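Local atomic coordinates of chromosome-partitioning ATPase Soj (Thermus thermophilus, PDB entry 1WCV), a protein that hydrolyses ATP, cooperatively binds double-stranded DNA to form ATP-dependent nucleoprotein filaments, and probably takes part in bacterial chromosome partitioning. Residues Thr21-Asn26 with His233-Leu238; Pro140-Tyr145 with Leu175-Asp180. One frame throughout, in Å; residues are numbered along the deposited sequence.

In the fold
Both contacts pack around helix 18-33, whose first turns belong to the nucleotide site of this P-loop ATPase. Interaction 1 sets the helix against the C-terminal helix 230-246, and interaction 2 pairs strands 136-142 and 170-177 of the sheet beside it. Their centres are about 13 Å apart, and they meet at Thr23 and Leu238: Leu238 CD2 lies 3.5 Å from Leu175 CD2, and Thr23 OG1 lies 3.7 Å from Thr177 CG2. Interaction 1 contains the ATP- and ADP-binding residues Thr21 and Thr22, and Thr21 also binds magnesium. Interaction 2 only borders the site, the nearest side-chain atoms of Met178 and the ATP-binding Val18 being about 3 Å apart.

Interaction 1 of 2, residues Thr21-Asn26 with His233-Leu238; sequences TTTAIN and HAYRRL
Tyr235 carries most of this contact, its ring reaching from helix 230-246 to three residues of helix 18-33. The beta carbon of Asn26 packs over one ring face in a CH-pi contact, with Asn26 CB 3.7 Å from the Tyr235 ring centroid and 19° off the normal. Farther out, Asn26 ND2 is 3.8 Å from Tyr235 CE2, the amide plane tilted 38° to the ring. Thr23 OG1 lies in the ring plane at the phenol edge, 2.8 Å from Tyr235 OH, a distance that suits a hydrogen bond between the two hydroxyls. The methyl of Thr22 also touches the phenol end, with Thr22 CG2 3.6 Å from Tyr235 OH. Leu238, one turn on from Tyr235, makes a looser contact, its CD2 being 4.5 Å from Thr23 CG2.

The threonines are fixed by their own helix. With OG1 beside the backbone N (chi1 -65° in Thr23), each hydroxyl folds back on the preceding turn, Thr23 to Gly19 O and Thr22 to Val18 O, which leaves the methyl of Thr22 directed at the phenol. Asn26 is steadied by Ile222 N, which bonds to its OD1, and Leu212 of helix 210-218 touches both Asn26 and Tyr235. On the same helix as Tyr235, His233 and Arg237 reach the second subunit, where both engage Tyr179 of that chain.

A leucine in place of Tyr235 would probably leave Thr23 OG1 without its partner across the interface, open a gap beside the Thr22 methyl and take the ring face from Asn26 CB. Thr22 is an ATP- and ADP-binding residue, and Thr23, hydrogen-bonded to the nucleotide-binding Gly19, lies in the second shell, so the phenol ties helix 230-246 to the nucleotide-binding end of helix 18-33 through one polar contact beside carbon-to-ring packing.

Interaction 2 of 2, residues Pro140-Tyr145 with Leu175-Asp180; sequences PVQAEY and LVTMYD
Segments 140-142 and 175-177 of strands 136-142 and 170-177 pair in parallel, Pro140 beside Leu175, Val141 beside Val176 and Gln142 beside Thr177, their axes 4.6 Å apart at closest approach and 42° apart in direction. Val141 N bonds to Leu175 O (2.8 Å), and Val141 O accepts from Thr177 N at 2.7 Å. The same oxygen takes a second bond from Thr177 OG1 (3.0 Å), which approaches from above the carbonyl plane; chi1 of 67° places this hydroxyl between its own backbone N and carbonyl carbon, from where it can reach across.

At the C-terminal end of the pair, the side chains of Gln142 and Met178 meet: the sulfur sits almost directly above the amide plane, Met178 SD being 3.3 Å from Gln142 CD. Ala143, at the centre of an inverse gamma turn, packs its CB 3.9 Å from Val176 CG1. One water links Ala143 N, weakly, to Met178 O, and another joins Asp180 N to Ala143 O, the latter bond also weak.

The pair opens and closes a beta-alpha-beta crossover through helix 146-164, which packs on Val141. Pro140, Leu175 and Thr177 turn to the other face of the sheet, against Thr23 of helix 18-33, while Tyr179 lies on helix 185-197.

Interaction 1 of 2, residues Thr21-Asn26 with His233-Leu238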
# COMPACT_ATOMS: atom_id res chain seq x y z
N THR A 21 -2.05 18.71 -6.20
CA THR A 21 -1.90 19.70 -5.15
C THR A 21 -2.31 19.13 -3.80
O THR A 21 -1.70 19.43 -2.78
CB THR A 21 -2.69 20.97 -5.48
OG1 THR A 21 -2.04 21.65 -6.57
CG2 THR A 21 -2.75 21.91 -4.28
N THR A 22 -3.35 18.29 -3.79
CA THR A 22 -3.78 17.67 -2.54
C THR A 22 -2.63 16.80 -2.04
O THR A 22 -2.40 16.70 -0.83
CB THR A 22 -5.04 16.81 -2.75
OG1 THR A 22 -6.16 17.66 -2.98
CG2 THR A 22 -5.31 15.95 -1.52
N THR A 23 -1.90 16.18 -2.96
CA THR A 23 -0.78 15.34 -2.57
C THR A 23 0.36 16.19 -2.01
O THR A 23 0.98 15.82 -1.02
CB THR A 23 -0.26 14.51 -3.74
OG1 THR A 23 -1.27 13.58 -4.15
CG2 THR A 23 0.99 13.75 -3.35
N ALA A 24 0.64 17.32 -2.65
CA ALA A 24 1.72 18.20 -2.19
C ALA A 24 1.43 18.68 -0.77
O ALA A 24 2.29 18.66 0.10
CB ALA A 24 1.88 19.40 -3.12
N ILE A 25 0.19 19.13 -0.56
CA ILE A 25 -0.23 19.64 0.73
C ILE A 25 -0.17 18.59 1.84
O ILE A 25 0.42 18.82 2.90
CB ILE A 25 -1.68 20.17 0.69
CG1 ILE A 25 -1.77 21.43 -0.19
CG2 ILE A 25 -2.19 20.43 2.11
CD1 ILE A 25 -0.85 22.53 0.23
N ASN A 26 -0.79 17.45 1.58
CA ASN A 26 -0.85 16.42 2.61
C ASN A 26 0.39 15.60 2.82
O ASN A 26 0.59 15.08 3.91
CB ASN A 26 -2.08 15.54 2.37
CG ASN A 26 -3.37 16.31 2.57
OD1 ASN A 26 -3.58 16.92 3.62
ND2 ASN A 26 -4.24 16.28 1.58
N HIS A 233 -5.68 8.67 6.54
CA HIS A 233 -4.93 7.45 6.81
C HIS A 233 -4.03 7.10 5.62
O HIS A 233 -2.90 6.65 5.80
CB HIS A 233 -5.88 6.28 7.10
CG HIS A 233 -6.65 6.41 8.38
ND1 HIS A 233 -6.05 6.34 9.62
CD2 HIS A 233 -7.96 6.64 8.61
CE1 HIS A 233 -6.96 6.51 10.56
NE2 HIS A 233 -8.13 6.70 9.98
N ALA A 234 -4.53 7.31 4.41
CA ALA A 234 -3.73 7.02 3.22
C ALA A 234 -2.52 7.95 3.10
O ALA A 234 -1.41 7.49 2.81
CB ALA A 234 -4.60 7.10 1.97
N TYR A 235 -2.71 9.25 3.33
CA TYR A 235 -1.56 10.15 3.24
C TYR A 235 -0.54 9.92 4.35
O TYR A 235 0.65 10.16 4.16
CB TYR A 235 -2.02 11.62 3.20
CG TYR A 235 -2.32 12.06 1.79
CD1 TYR A 235 -1.32 12.07 0.81
CD2 TYR A 235 -3.61 12.43 1.40
CE1 TYR A 235 -1.61 12.41 -0.51
CE2 TYR A 235 -3.91 12.78 0.09
CZ TYR A 235 -2.91 12.76 -0.86
OH TYR A 235 -3.21 13.07 -2.16
N ARG A 236 -1.00 9.45 5.50
CA ARG A 236 -0.09 9.15 6.60
C ARG A 236 0.80 8.00 6.14
O ARG A 236 2.02 8.02 6.31
CB ARG A 236 -0.88 8.75 7.85
CG ARG A 236 -0.05 8.23 9.04
CD ARG A 236 0.96 9.25 9.54
NE ARG A 236 1.84 8.74 10.59
CZ ARG A 236 1.48 8.56 11.86
NH1 ARG A 236 0.25 8.86 12.26
NH2 ARG A 236 2.36 8.11 12.74
N ARG A 237 0.17 6.99 5.53
CA ARG A 237 0.89 5.82 5.06
C ARG A 237 1.81 6.18 3.89
O ARG A 237 2.92 5.67 3.78
CB ARG A 237 -0.12 4.73 4.68
CG ARG A 237 0.48 3.37 4.35
CD ARG A 237 -0.63 2.32 4.29
NE ARG A 237 -1.31 2.17 5.58
CZ ARG A 237 -2.60 2.42 5.79
NH1 ARG A 237 -3.39 2.83 4.81
NH2 ARG A 237 -3.10 2.26 7.00
N LEU A 238 1.35 7.07 3.01
CA LEU A 238 2.16 7.48 1.88
C LEU A 238 3.46 8.13 2.34
O LEU A 238 4.51 7.89 1.76
CB LEU A 238 1.40 8.46 0.99
CG LEU A 238 2.21 8.96 -0.22
CD1 LEU A 238 2.56 7.78 -1.12
CD2 LEU A 238 1.40 9.99 -0.99

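Interaction 2 of 2, residues Pro140-Tyr145 with Leu175-Asp180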
# COMPACT_ATOMS: atom_id res chain seq x y z
N PRO A 140 1.65 12.32 -9.38
CA PRO A 140 0.29 12.01 -8.93
C PRO A 140 -0.63 11.97 -10.14
O PRO A 140 -0.72 12.93 -10.90
CB PRO A 140 -0.05 13.18 -8.00
CG PRO A 140 1.32 13.82 -7.69
CD PRO A 140 2.01 13.69 -9.00
N VAL A 141 -1.29 10.84 -10.34
CA VAL A 141 -2.19 10.71 -11.48
C VAL A 141 -3.53 10.21 -11.00
O VAL A 141 -3.64 9.65 -9.92
CB VAL A 141 -1.64 9.71 -12.54
CG1 VAL A 141 -0.23 10.10 -12.94
CG2 VAL A 141 -1.65 8.30 -11.98
N GLN A 142 -4.57 10.43 -11.80
CA GLN A 142 -5.89 9.95 -11.45
C GLN A 142 -6.05 8.58 -12.07
O GLN A 142 -5.40 8.27 -13.07
CB GLN A 142 -6.98 10.89 -11.97
CG GLN A 142 -7.06 12.21 -11.23
CD GLN A 142 -8.27 13.02 -11.65
OE1 GLN A 142 -9.41 12.56 -11.50
NE2 GLN A 142 -8.04 14.22 -12.16
N ALA A 143 -6.90 7.76 -11.47
CA ALA A 143 -7.12 6.41 -11.96
C ALA A 143 -8.01 6.40 -13.20
O ALA A 143 -9.14 5.90 -13.17
CB ALA A 143 -7.74 5.55 -10.86
N GLU A 144 -7.49 6.96 -14.29
CA GLU A 144 -8.20 7.03 -15.56
C GLU A 144 -7.26 6.46 -16.61
O GLU A 144 -6.04 6.57 -16.47
CB GLU A 144 -8.52 8.48 -15.92
CG GLU A 144 -9.41 9.20 -14.92
CD GLU A 144 -9.56 10.68 -15.25
OE1 GLU A 144 -10.37 11.36 -14.58
OE2 GLU A 144 -8.86 11.16 -16.17
N TYR A 145 -7.80 5.89 -17.68
CA TYR A 145 -6.96 5.29 -18.71
C TYR A 145 -5.93 6.23 -19.34
O TYR A 145 -4.87 5.78 -19.79
CB TYR A 145 -7.81 4.64 -19.80
CG TYR A 145 -7.73 3.13 -19.76
CD1 TYR A 145 -8.48 2.40 -18.83
CD2 TYR A 145 -6.85 2.43 -20.59
CE1 TYR A 145 -8.35 1.01 -18.73
CE2 TYR A 145 -6.71 1.05 -20.50
CZ TYR A 145 -7.46 0.34 -19.56
OH TYR A 145 -7.33 -1.02 -19.46
N LEU A 175 1.96 7.96 -8.17
CA LEU A 175 0.91 7.85 -7.15
C LEU A 175 -0.48 7.90 -7.74
O LEU A 175 -0.85 8.86 -8.40
CB LEU A 175 1.04 8.98 -6.13
CG LEU A 175 -0.05 9.07 -5.04
CD1 LEU A 175 0.01 7.84 -4.13
CD2 LEU A 175 0.17 10.35 -4.23
N VAL A 176 -1.27 6.86 -7.48
CA VAL A 176 -2.65 6.84 -7.96
C VAL A 176 -3.49 7.62 -6.95
O VAL A 176 -3.49 7.31 -5.75
CB VAL A 176 -3.18 5.40 -8.06
CG1 VAL A 176 -4.63 5.41 -8.54
CG2 VAL A 176 -2.31 4.59 -9.03
N THR A 177 -4.19 8.65 -7.42
CA THR A 177 -5.04 9.46 -6.56
C THR A 177 -6.46 9.43 -7.10
O THR A 177 -6.71 8.92 -8.20
CB THR A 177 -4.57 10.95 -6.53
OG1 THR A 177 -4.77 11.54 -7.82
CG2 THR A 177 -3.10 11.05 -6.16
N MET A 178 -7.39 9.96 -6.31
CA MET A 178 -8.79 10.01 -6.71
C MET A 178 -9.35 8.67 -7.16
O MET A 178 -10.20 8.59 -8.05
CB MET A 178 -8.96 11.08 -7.79
CG MET A 178 -8.41 12.42 -7.34
SD MET A 178 -8.71 13.78 -8.45
CE MET A 178 -10.35 14.28 -7.91
N TYR A 179 -8.87 7.61 -6.52
CA TYR A 179 -9.34 6.26 -6.83
C TYR A 179 -10.83 6.20 -6.47
O TYR A 179 -11.19 6.29 -5.30
CB TYR A 179 -8.54 5.27 -5.97
CG TYR A 179 -8.88 3.81 -6.17
CD1 TYR A 179 -8.18 3.01 -7.08
CD2 TYR A 179 -9.88 3.20 -5.40
CE1 TYR A 179 -8.47 1.64 -7.22
CE2 TYR A 179 -10.17 1.85 -5.53
CZ TYR A 179 -9.46 1.07 -6.43
OH TYR A 179 -9.75 -0.28 -6.53
N ASP A 180 -11.68 6.03 -7.48
CA ASP A 180 -13.14 5.97 -7.26
C ASP A 180 -13.57 4.59 -6.79
O ASP A 180 -13.83 3.70 -7.60
CB ASP A 180 -13.88 6.33 -8.56
CG ASP A 180 -15.38 6.49 -8.35
OD1 ASP A 180 -15.85 6.27 -7.22
OD2 ASP A 180 -16.09 6.83 -9.32
O HOH W 1 -11.11 5.92 -10.39
O HOH W 2 -9.35 8.17 -10.51